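Local coordinates for protein gamma-glutamyl phosphate reductase (Thermotoga maritima, PDB 1O20) that probably catalyses the NADPH-dependent reduction of L-glutamyl phosphate to glutamate semialdehyde, the second step from glutamate in proline biosynthesis, at residues 15-26 with 183-192; 292-301 with 308-319. All coordinates share one frame; numbering follows the deposited sequence.

Overall arrangement
Contact 1 and contact 2 lie on opposite sides of the chain's centre, about 49 Å apart between centres, and share no element. Each sits at the margin of a different parallel sheet and is only partly buried. In contact 1 a helix, 15-30, runs along strand 187-189, an outermost strand of the four-stranded sheet, so side chains do the joining: a glutamate and a lysine of the helix bind backbone groups of 183-192, beside a strip in which L16, V23 and A26 pack on I190, P183 and the stem of E188. In contact 2 two neighbouring strands, 297-300 and 312-313, at the edge of the seven-stranded sheet, are held by backbone hydrogen bonds; two arginine-aspartate salt bridges join the segments beyond them, one to an exposed aspartate, one to a buried one.

Contact 1: 15-26 with 183-192; sequences ELLEKAKKVREA and PESSVEFIEN
K19 leans across onto the chain at E188 and F189, and its atoms can be followed one by one. CB rests on CB of E188; CG and CD pass the E188 carboxylate, with CG of K19 3.6 Å from OE1 of E188, the two side chains crossing at about a right angle. Beyond CG the chain is fully extended, which carries NZ of K19 past that carboxylate to the backbone O of F189, 2.8 Å away. NZ of K19 also donates to OE2 of E15, one turn earlier, at 2.7 Å in a salt bridge, and to a water. OE2 of E15 takes K19 on its anti lone pair and, on the syn side but tilted out of the carboxylate plane, E191 N, at 2.9 Å and almost straight (173°). The other oxygen, OE1 of E15, accepts from N192 N at 3.3 Å through its syn lone pair. E15 reaches both amides because its CG is anti to the backbone N (chi1 176°) and the chain stays extended.

The helix here runs nearly antiparallel, 170°, to strand 187-189, one of the two edge strands of the four-stranded parallel sheet in this aldehyde dehydrogenase-like fold. Deeper in, L16 CD1 meets I190 CD1, and V23 CG1 lies 3.5 Å from CG of E188, whose bent chain sends OE2 to a salt bridge with R174. Towards the helix's later turns, A26 CB packs over P183 CB and the S186 amide, while a water joins K22 O to S185 OG.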
loop_
_atom_site.group_PDB
_atom_site.type_symbol
_atom_site.label_atom_id
_atom_site.label_comp_id
_atom_site.label_asym_id
_atom_site.label_seq_id
_atom_site.Cartn_x
_atom_site.Cartn_y
_atom_site.Cartn_z
ATOM N N GLU A 15 23.063 5.776 16.324
ATOM C CA GLU A 15 21.910 4.963 16.609
ATOM C C GLU A 15 21.508 4.158 15.369
ATOM O O GLU A 15 21.223 2.959 15.455
ATOM C CB GLU A 15 20.739 5.847 17.088
ATOM C CG GLU A 15 19.463 5.062 17.322
ATOM C CD GLU A 15 18.236 5.899 17.623
ATOM O OE1 GLU A 15 18.239 7.117 17.412
ATOM O OE2 GLU A 15 17.248 5.304 18.076
ATOM N N LEU A 16 21.445 4.835 14.226
ATOM C CA LEU A 16 21.034 4.201 13.007
ATOM C C LEU A 16 21.890 2.975 12.660
ATOM O O LEU A 16 21.356 1.896 12.388
ATOM C CB LEU A 16 21.055 5.206 11.863
ATOM C CG LEU A 16 20.676 4.620 10.507
ATOM C CD1 LEU A 16 19.283 4.057 10.553
ATOM C CD2 LEU A 16 20.779 5.702 9.423
ATOM N N LEU A 17 23.209 3.134 12.703
ATOM C CA LEU A 17 24.099 2.068 12.316
ATOM C C LEU A 17 24.018 0.901 13.295
ATOM O O LEU A 17 23.922 -0.266 12.895
ATOM C CB LEU A 17 25.555 2.596 12.167
ATOM N N GLU A 18 23.984 1.196 14.584
ATOM C CA GLU A 18 23.940 0.130 15.566
ATOM C C GLU A 18 22.654 -0.659 15.398
ATOM O O GLU A 18 22.675 -1.874 15.488
ATOM C CB GLU A 18 24.013 0.668 16.988
ATOM C CG GLU A 18 25.357 1.229 17.414
ATOM N N LYS A 19 21.534 0.035 15.139
ATOM C CA LYS A 19 20.235 -0.632 15.034
ATOM C C LYS A 19 20.093 -1.373 13.714
ATOM O O LYS A 19 19.462 -2.417 13.653
ATOM C CB LYS A 19 19.068 0.340 15.284
ATOM C CG LYS A 19 19.005 0.727 16.777
ATOM C CD LYS A 19 17.835 1.555 17.201
ATOM C CE LYS A 19 17.880 1.860 18.742
ATOM N NZ LYS A 19 16.838 2.889 19.153
ATOM N N ALA A 20 20.721 -0.854 12.672
ATOM C CA ALA A 20 20.742 -1.555 11.378
ATOM C C ALA A 20 21.576 -2.844 11.476
ATOM O O ALA A 20 21.165 -3.870 10.938
ATOM C CB ALA A 20 21.242 -0.651 10.245
ATOM N N LYS A 21 22.661 -2.812 12.236
ATOM C CA LYS A 21 23.490 -3.995 12.455
ATOM C C LYS A 21 22.691 -5.020 13.257
ATOM O O LYS A 21 22.677 -6.211 12.946
ATOM C CB LYS A 21 24.815 -3.655 13.174
ATOM C CG LYS A 21 25.785 -2.771 12.375
ATOM C CD LYS A 21 26.922 -2.238 13.236
ATOM C CE LYS A 21 27.947 -1.459 12.418
ATOM N NZ LYS A 21 29.091 -0.959 13.283
ATOM N N LYS A 22 21.942 -4.540 14.234
ATOM C CA LYS A 22 21.134 -5.413 15.060
ATOM C C LYS A 22 20.029 -6.129 14.308
ATOM O O LYS A 22 19.835 -7.329 14.522
ATOM C CB LYS A 22 20.554 -4.640 16.245
ATOM C CG LYS A 22 21.586 -4.356 17.335
ATOM C CD LYS A 22 20.991 -3.409 18.394
ATOM C CE LYS A 22 21.979 -3.013 19.479
ATOM N NZ LYS A 22 22.827 -4.177 19.742
ATOM N N VAL A 23 19.315 -5.442 13.421
ATOM C CA VAL A 23 18.241 -6.125 12.688
ATOM C C VAL A 23 18.801 -7.114 11.678
ATOM O O VAL A 23 18.178 -8.119 11.395
ATOM C CB VAL A 23 17.192 -5.214 12.013
ATOM C CG1 VAL A 23 16.367 -4.430 13.072
ATOM C CG2 VAL A 23 17.804 -4.338 10.960
ATOM N N ARG A 24 19.956 -6.812 11.132
ATOM C CA ARG A 24 20.634 -7.704 10.217
ATOM C C ARG A 24 21.100 -8.959 10.937
ATOM O O ARG A 24 20.886 -10.043 10.458
ATOM C CB ARG A 24 21.797 -6.985 9.518
ATOM C CG ARG A 24 22.550 -7.876 8.454
ATOM C CD ARG A 24 21.600 -8.388 7.337
ATOM N NE ARG A 24 22.243 -9.384 6.454
ATOM C CZ ARG A 24 22.554 -10.646 6.790
ATOM N NH1 ARG A 24 22.276 -11.170 7.995
ATOM N NH2 ARG A 24 23.148 -11.403 5.893
ATOM N N GLU A 25 21.674 -8.834 12.130
ATOM C CA GLU A 25 22.126 -10.015 12.877
ATOM C C GLU A 25 20.934 -10.840 13.289
ATOM O O GLU A 25 20.983 -12.053 13.219
ATOM C CB GLU A 25 22.920 -9.637 14.149
ATOM C CG GLU A 25 24.357 -9.234 13.924
ATOM C CD GLU A 25 24.963 -8.445 15.111
ATOM O OE1 GLU A 25 24.291 -8.311 16.181
ATOM O OE2 GLU A 25 26.111 -7.928 14.954
ATOM N N ALA A 26 19.870 -10.205 13.758
ATOM C CA ALA A 26 18.678 -10.934 14.219
ATOM C C ALA A 26 18.016 -11.705 13.093
ATOM O O ALA A 26 17.454 -12.783 13.297
ATOM C CB ALA A 26 17.665 -9.970 14.849
ATOM N N PRO A 183 14.581 -13.129 18.249
ATOM C CA PRO A 183 15.322 -12.109 18.981
ATOM C C PRO A 183 14.536 -10.811 19.045
ATOM O O PRO A 183 13.824 -10.408 18.130
ATOM C CB PRO A 183 16.599 -11.939 18.167
ATOM C CG PRO A 183 16.707 -13.194 17.398
ATOM C CD PRO A 183 15.318 -13.554 17.046
ATOM N N GLU A 184 14.704 -10.170 20.172
ATOM C CA GLU A 184 14.076 -8.908 20.492
ATOM C C GLU A 184 14.521 -7.855 19.467
ATOM O O GLU A 184 13.756 -6.999 19.071
ATOM C CB GLU A 184 14.582 -8.530 21.885
ATOM C CG GLU A 184 13.825 -7.476 22.549
ATOM C CD GLU A 184 14.388 -7.168 23.908
ATOM O OE1 GLU A 184 15.524 -7.611 24.218
ATOM O OE2 GLU A 184 13.685 -6.467 24.633
ATOM N N SER A 185 15.757 -7.990 19.014
ATOM C CA SER A 185 16.353 -7.078 18.034
ATOM C C SER A 185 15.875 -7.335 16.589
ATOM O O SER A 185 16.340 -6.700 15.635
ATOM C CB SER A 185 17.893 -7.123 18.120
ATOM O OG SER A 185 18.337 -8.471 18.108
ATOM N N SER A 186 14.934 -8.248 16.423
ATOM C CA SER A 186 14.171 -8.361 15.182
ATOM C C SER A 186 13.350 -7.098 14.880
ATOM O O SER A 186 12.982 -6.860 13.754
ATOM C CB SER A 186 13.213 -9.543 15.288
ATOM O OG SER A 186 13.926 -10.760 15.359
ATOM N N VAL A 187 13.080 -6.301 15.916
ATOM C CA VAL A 187 12.327 -5.053 15.771
ATOM C C VAL A 187 13.121 -3.947 16.448
ATOM O O VAL A 187 13.239 -3.931 17.653
ATOM C CB VAL A 187 10.958 -5.160 16.387
ATOM C CG1 VAL A 187 10.180 -3.878 16.247
ATOM C CG2 VAL A 187 10.163 -6.266 15.711
ATOM N N GLU A 188 13.675 -3.035 15.668
ATOM C CA GLU A 188 14.389 -1.908 16.209
ATOM C C GLU A 188 13.689 -0.662 15.716
ATOM O O GLU A 188 13.101 -0.665 14.646
ATOM C CB GLU A 188 15.847 -1.915 15.764
ATOM C CG GLU A 188 16.662 -3.087 16.273
ATOM C CD GLU A 188 17.071 -2.965 17.742
ATOM O OE1 GLU A 188 17.045 -1.847 18.331
ATOM O OE2 GLU A 188 17.387 -4.013 18.328
ATOM N N PHE A 189 13.802 0.417 16.491
ATOM C CA PHE A 189 13.020 1.628 16.282
ATOM C C PHE A 189 13.899 2.857 16.490
ATOM O O PHE A 189 14.521 3.029 17.537
ATOM C CB PHE A 189 11.804 1.646 17.209
ATOM C CG PHE A 189 11.067 2.963 17.226
ATOM C CD1 PHE A 189 10.242 3.309 16.196
ATOM C CD2 PHE A 189 11.211 3.844 18.288
ATOM C CE1 PHE A 189 9.545 4.516 16.218
ATOM C CE2 PHE A 189 10.525 5.056 18.316
ATOM C CZ PHE A 189 9.688 5.384 17.286
ATOM N N ILE A 190 13.979 3.685 15.466
ATOM C CA ILE A 190 14.838 4.872 15.484
ATOM C C ILE A 190 14.086 5.981 16.261
ATOM O O ILE A 190 13.033 6.406 15.823
ATOM C CB ILE A 190 15.112 5.364 14.036
ATOM C CG1 ILE A 190 15.851 4.324 13.195
ATOM C CG2 ILE A 190 15.844 6.690 14.032
ATOM C CD1 ILE A 190 17.102 3.805 13.790
ATOM N N GLU A 191 14.633 6.418 17.391
ATOM C CA GLU A 191 14.049 7.475 18.215
ATOM C C GLU A 191 14.452 8.888 17.790
ATOM O O GLU A 191 13.749 9.844 18.081
ATOM C CB GLU A 191 14.434 7.282 19.684
ATOM C CG GLU A 191 14.045 5.893 20.204
ATOM C CD GLU A 191 14.140 5.746 21.720
ATOM O OE1 GLU A 191 14.534 6.699 22.380
ATOM O OE2 GLU A 191 13.847 4.650 22.236
ATOM N N ASN A 192 15.592 9.013 17.118
ATOM C CA ASN A 192 16.001 10.286 16.529
ATOM C C ASN A 192 15.099 10.576 15.331
ATOM O O ASN A 192 15.136 9.921 14.299
ATOM C CB ASN A 192 17.492 10.195 16.160
ATOM C CG ASN A 192 18.073 11.485 15.628
ATOM O OD1 ASN A 192 17.399 12.255 14.976
ATOM N ND2 ASN A 192 19.364 11.705 15.887
HETATM O O HOH W 1 20.205 9.001 17.606
HETATM O O HOH W 2 16.978 3.201 21.852
HETATM O O HOH W 3 20.664 -8.538 16.848
#

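Contact 2: 292-301 with 308-319; sequences RKHGVEVRGC and VPDVVPATEDDW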
loop_
_atom_site.group_PDB
_atom_site.type_symbol
_atom_site.label_atom_id
_atom_site.label_comp_id
_atom_site.label_asym_id
_atom_site.label_seq_id
_atom_site.Cartn_x
_atom_site.Cartn_y
_atom_site.Cartn_z
ATOM N N ARG A 292 -22.797 15.818 -7.589
ATOM C CA ARG A 292 -23.121 17.010 -6.775
ATOM C C ARG A 292 -23.955 16.681 -5.548
ATOM O O ARG A 292 -23.751 17.281 -4.523
ATOM C CB ARG A 292 -23.789 18.094 -7.615
ATOM C CG ARG A 292 -22.778 18.769 -8.556
ATOM C CD ARG A 292 -23.378 19.621 -9.628
ATOM N NE ARG A 292 -22.364 20.341 -10.409
ATOM C CZ ARG A 292 -22.634 21.010 -11.518
ATOM N NH1 ARG A 292 -23.884 21.052 -11.950
ATOM N NH2 ARG A 292 -21.675 21.656 -12.193
ATOM N N LYS A 293 -24.800 15.653 -5.609
ATOM C CA LYS A 293 -25.578 15.264 -4.428
ATOM C C LYS A 293 -24.645 14.788 -3.318
ATOM O O LYS A 293 -24.988 14.824 -2.138
ATOM C CB LYS A 293 -26.560 14.130 -4.761
ATOM C CG LYS A 293 -27.820 14.512 -5.499
ATOM C CD LYS A 293 -28.889 13.349 -5.578
ATOM C CE LYS A 293 -28.909 12.375 -4.328
ATOM N NZ LYS A 293 -29.645 11.063 -4.585
ATOM N N HIS A 294 -23.473 14.283 -3.705
ATOM C CA HIS A 294 -22.483 13.769 -2.761
ATOM C C HIS A 294 -21.372 14.779 -2.429
ATOM O O HIS A 294 -20.324 14.414 -1.888
ATOM C CB HIS A 294 -21.875 12.488 -3.310
ATOM C CG HIS A 294 -22.815 11.337 -3.291
ATOM N ND1 HIS A 294 -23.646 11.033 -4.353
ATOM C CD2 HIS A 294 -23.097 10.438 -2.314
ATOM C CE1 HIS A 294 -24.383 9.982 -4.042
ATOM N NE2 HIS A 294 -24.054 9.590 -2.816
ATOM N N GLY A 295 -21.631 16.043 -2.740
ATOM C CA GLY A 295 -20.715 17.124 -2.455
ATOM C C GLY A 295 -19.499 17.209 -3.377
ATOM O O GLY A 295 -18.523 17.831 -3.006
ATOM N N VAL A 296 -19.572 16.646 -4.572
ATOM C CA VAL A 296 -18.413 16.625 -5.466
ATOM C C VAL A 296 -18.393 17.871 -6.357
ATOM O O VAL A 296 -19.396 18.232 -6.989
ATOM C CB VAL A 296 -18.331 15.337 -6.285
ATOM C CG1 VAL A 296 -17.201 15.404 -7.271
ATOM C CG2 VAL A 296 -18.121 14.134 -5.361
ATOM N N GLU A 297 -17.239 18.546 -6.339
ATOM C CA GLU A 297 -16.930 19.638 -7.263
ATOM C C GLU A 297 -16.510 19.058 -8.633
ATOM O O GLU A 297 -15.498 18.368 -8.746
ATOM C CB GLU A 297 -15.809 20.547 -6.721
ATOM C CG GLU A 297 -15.432 21.642 -7.715
ATOM C CD GLU A 297 -14.284 22.521 -7.268
ATOM O OE1 GLU A 297 -14.205 22.854 -6.070
ATOM O OE2 GLU A 297 -13.489 22.912 -8.143
ATOM N N VAL A 298 -17.279 19.363 -9.660
ATOM C CA VAL A 298 -17.105 18.759 -10.971
ATOM C C VAL A 298 -16.439 19.739 -11.892
ATOM O O VAL A 298 -16.887 20.875 -12.032
ATOM C CB VAL A 298 -18.420 18.353 -11.542
ATOM C CG1 VAL A 298 -18.254 17.851 -12.947
ATOM C CG2 VAL A 298 -19.065 17.269 -10.616
ATOM N N ARG A 299 -15.322 19.331 -12.473
ATOM C CA ARG A 299 -14.645 20.126 -13.461
ATOM C C ARG A 299 -14.791 19.384 -14.770
ATOM O O ARG A 299 -14.986 18.168 -14.772
ATOM C CB ARG A 299 -13.171 20.279 -13.115
ATOM C CG ARG A 299 -12.971 20.724 -11.685
ATOM C CD ARG A 299 -11.543 21.119 -11.312
ATOM N NE ARG A 299 -11.557 21.659 -9.949
ATOM C CZ ARG A 299 -10.483 21.909 -9.241
ATOM N NH1 ARG A 299 -9.286 21.629 -9.742
ATOM N NH2 ARG A 299 -10.601 22.388 -8.015
ATOM N N GLY A 300 -14.717 20.105 -15.886
ATOM C CA GLY A 300 -14.963 19.474 -17.168
ATOM C C GLY A 300 -14.300 20.170 -18.345
ATOM O O GLY A 300 -14.067 21.394 -18.334
ATOM N N CYS A 301 -14.066 19.371 -19.376
ATOM C CA CYS A 301 -13.533 19.827 -20.646
ATOM C C CYS A 301 -14.568 20.679 -21.341
ATOM O O CYS A 301 -15.741 20.816 -20.879
ATOM C CB CYS A 301 -13.144 18.607 -21.516
ATOM S SG CYS A 301 -14.552 17.715 -22.280
ATOM N N VAL A 308 -23.137 20.508 -19.919
ATOM C CA VAL A 308 -23.515 20.917 -18.562
ATOM C C VAL A 308 -22.795 22.240 -18.249
ATOM O O VAL A 308 -21.650 22.238 -17.770
ATOM C CB VAL A 308 -23.165 19.866 -17.493
ATOM C CG1 VAL A 308 -23.792 20.246 -16.163
ATOM C CG2 VAL A 308 -23.673 18.470 -17.889
ATOM N N PRO A 309 -23.447 23.361 -18.560
ATOM C CA PRO A 309 -22.767 24.665 -18.702
ATOM C C PRO A 309 -22.225 25.268 -17.423
ATOM O O PRO A 309 -21.380 26.175 -17.462
ATOM C CB PRO A 309 -23.846 25.555 -19.324
ATOM C CG PRO A 309 -25.150 24.972 -18.786
ATOM C CD PRO A 309 -24.889 23.469 -18.812
ATOM N N ASP A 310 -22.649 24.763 -16.281
ATOM C CA ASP A 310 -22.080 25.279 -15.047
ATOM C C ASP A 310 -20.846 24.548 -14.496
ATOM O O ASP A 310 -20.372 24.922 -13.421
ATOM C CB ASP A 310 -23.154 25.392 -13.957
ATOM C CG ASP A 310 -23.745 24.070 -13.581
ATOM O OD1 ASP A 310 -23.558 23.092 -14.336
ATOM O OD2 ASP A 310 -24.422 23.900 -12.545
ATOM N N VAL A 311 -20.344 23.504 -15.161
ATOM C CA VAL A 311 -19.156 22.840 -14.595
ATOM C C VAL A 311 -17.971 23.800 -14.609
ATOM O O VAL A 311 -17.831 24.658 -15.491
ATOM C CB VAL A 311 -18.766 21.487 -15.244
ATOM C CG1 VAL A 311 -19.939 20.512 -15.216
ATOM C CG2 VAL A 311 -18.246 21.673 -16.660
ATOM N N VAL A 312 -17.133 23.669 -13.596
ATOM C CA VAL A 312 -15.868 24.398 -13.569
ATOM C C VAL A 312 -15.020 24.053 -14.794
ATOM O O VAL A 312 -14.816 22.882 -15.069
ATOM C CB VAL A 312 -15.058 24.074 -12.300
ATOM C CG1 VAL A 312 -13.681 24.768 -12.360
ATOM C CG2 VAL A 312 -15.817 24.516 -11.078
ATOM N N PRO A 313 -14.523 25.049 -15.536
ATOM C CA PRO A 313 -13.645 24.734 -16.674
ATOM C C PRO A 313 -12.337 24.026 -16.231
ATOM O O PRO A 313 -11.592 24.502 -15.369
ATOM C CB PRO A 313 -13.402 26.102 -17.340
ATOM C CG PRO A 313 -14.503 26.985 -16.811
ATOM C CD PRO A 313 -14.760 26.494 -15.412
ATOM N N ALA A 314 -12.124 22.828 -16.757
ATOM C CA ALA A 314 -10.872 22.110 -16.537
ATOM C C ALA A 314 -9.716 22.855 -17.211
ATOM O O ALA A 314 -9.892 23.528 -18.247
ATOM C CB ALA A 314 -10.973 20.693 -17.068
ATOM N N THR A 315 -8.560 22.828 -16.553
ATOM C CA THR A 315 -7.323 23.358 -17.138
ATOM C C THR A 315 -6.400 22.179 -17.377
ATOM O O THR A 315 -6.634 21.076 -16.910
ATOM C CB THR A 315 -6.591 24.315 -16.195
ATOM O OG1 THR A 315 -6.043 23.567 -15.083
ATOM C CG2 THR A 315 -7.538 25.347 -15.566
ATOM N N GLU A 316 -5.312 22.462 -18.070
ATOM C CA GLU A 316 -4.332 21.441 -18.381
ATOM C C GLU A 316 -3.761 20.778 -17.156
ATOM O O GLU A 316 -3.547 19.586 -17.176
ATOM C CB GLU A 316 -3.209 21.998 -19.251
ATOM C CG GLU A 316 -3.260 21.374 -20.636
ATOM C CD GLU A 316 -3.182 19.830 -20.641
ATOM O OE1 GLU A 316 -2.407 19.197 -19.853
ATOM O OE2 GLU A 316 -3.932 19.230 -21.460
ATOM N N ASP A 317 -3.546 21.538 -16.096
ATOM C CA ASP A 317 -3.115 20.980 -14.811
ATOM C C ASP A 317 -4.063 19.984 -14.160
ATOM O O ASP A 317 -3.621 19.219 -13.325
ATOM C CB ASP A 317 -2.881 22.109 -13.803
ATOM C CG ASP A 317 -1.585 22.888 -14.086
ATOM O OD1 ASP A 317 -0.743 22.395 -14.883
ATOM O OD2 ASP A 317 -1.335 23.995 -13.576
ATOM N N ASP A 318 -5.360 20.037 -14.472
ATOM C CA ASP A 318 -6.309 19.092 -13.894
ATOM C C ASP A 318 -6.009 17.637 -14.271
ATOM O O ASP A 318 -6.128 16.753 -13.422
ATOM C CB ASP A 318 -7.760 19.415 -14.253
ATOM C CG ASP A 318 -8.313 20.602 -13.473
ATOM O OD1 ASP A 318 -8.368 20.557 -12.216
ATOM O OD2 ASP A 318 -8.688 21.627 -14.049
ATOM N N TRP A 319 -5.635 17.392 -15.530
ATOM C CA TRP A 319 -5.566 16.037 -16.048
ATOM C C TRP A 319 -4.571 15.128 -15.291
ATOM O O TRP A 319 -4.934 13.980 -14.986
ATOM C CB TRP A 319 -5.384 16.010 -17.587
ATOM C CG TRP A 319 -6.435 16.835 -18.240
ATOM C CD1 TRP A 319 -6.254 17.995 -18.946
ATOM C CD2 TRP A 319 -7.854 16.655 -18.134
ATOM N NE1 TRP A 319 -7.467 18.540 -19.299
ATOM C CE2 TRP A 319 -8.470 17.738 -18.829
ATOM C CE3 TRP A 319 -8.673 15.691 -17.534
ATOM C CZ2 TRP A 319 -9.849 17.863 -18.955
ATOM C CZ3 TRP A 319 -10.059 15.826 -17.646
ATOM C CH2 TRP A 319 -10.632 16.906 -18.344
#
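The guanidinium of R299 has carboxylates at its edges: OD1 of D318 lies practically in its plane beside NH1, and OE2 of E297 lies beside NE and NH2. R299 stands on the first strand of a beta-alpha-beta unit: strand 297-300, helix 302-307 and the short edge strand 312-313, parallel to the first. The D318 carboxylate is turned 68° against the guanidinium, and NH1 of R299 meets OD1 of D318 nearly along the C-O axis, at 2.8 Å. E297 is gripped side-on, both nitrogens reaching OE2 from above one face of its carboxylate. At the other arginine, R292, D310 OD1 sits at the guanidinium edge with the two planes 87° apart; the salt bridge runs from NH1 of R292 to OD2 of D310 at 3.0 Å, and the bonds from NH1 and NH2 to OD1 are weak.

R299 and V312 pair on the same face, their side chains side by side and pointing the same way, CG of R299 4.0 Å from CB of V312. With an alanine here in place of R299, E297 and D318 are likely to lose the cation they share and V312 the aliphatic stem beside it. D318 OD1 also accepts from Y323 OH, and OD2 of D318 accepts T315 N at 2.8 Å. V311 CG1, which also meets NH2 of R292, touches V298 CG1 at 3.9 Å, and C301 CB comes near the ring of W319.

Backbone bonds set the register: V312 N donates to V298 O, G300 N to V312 O, and A314 N reaches G300 O at 2.9 Å from above the carbonyl plane, 48° out of it.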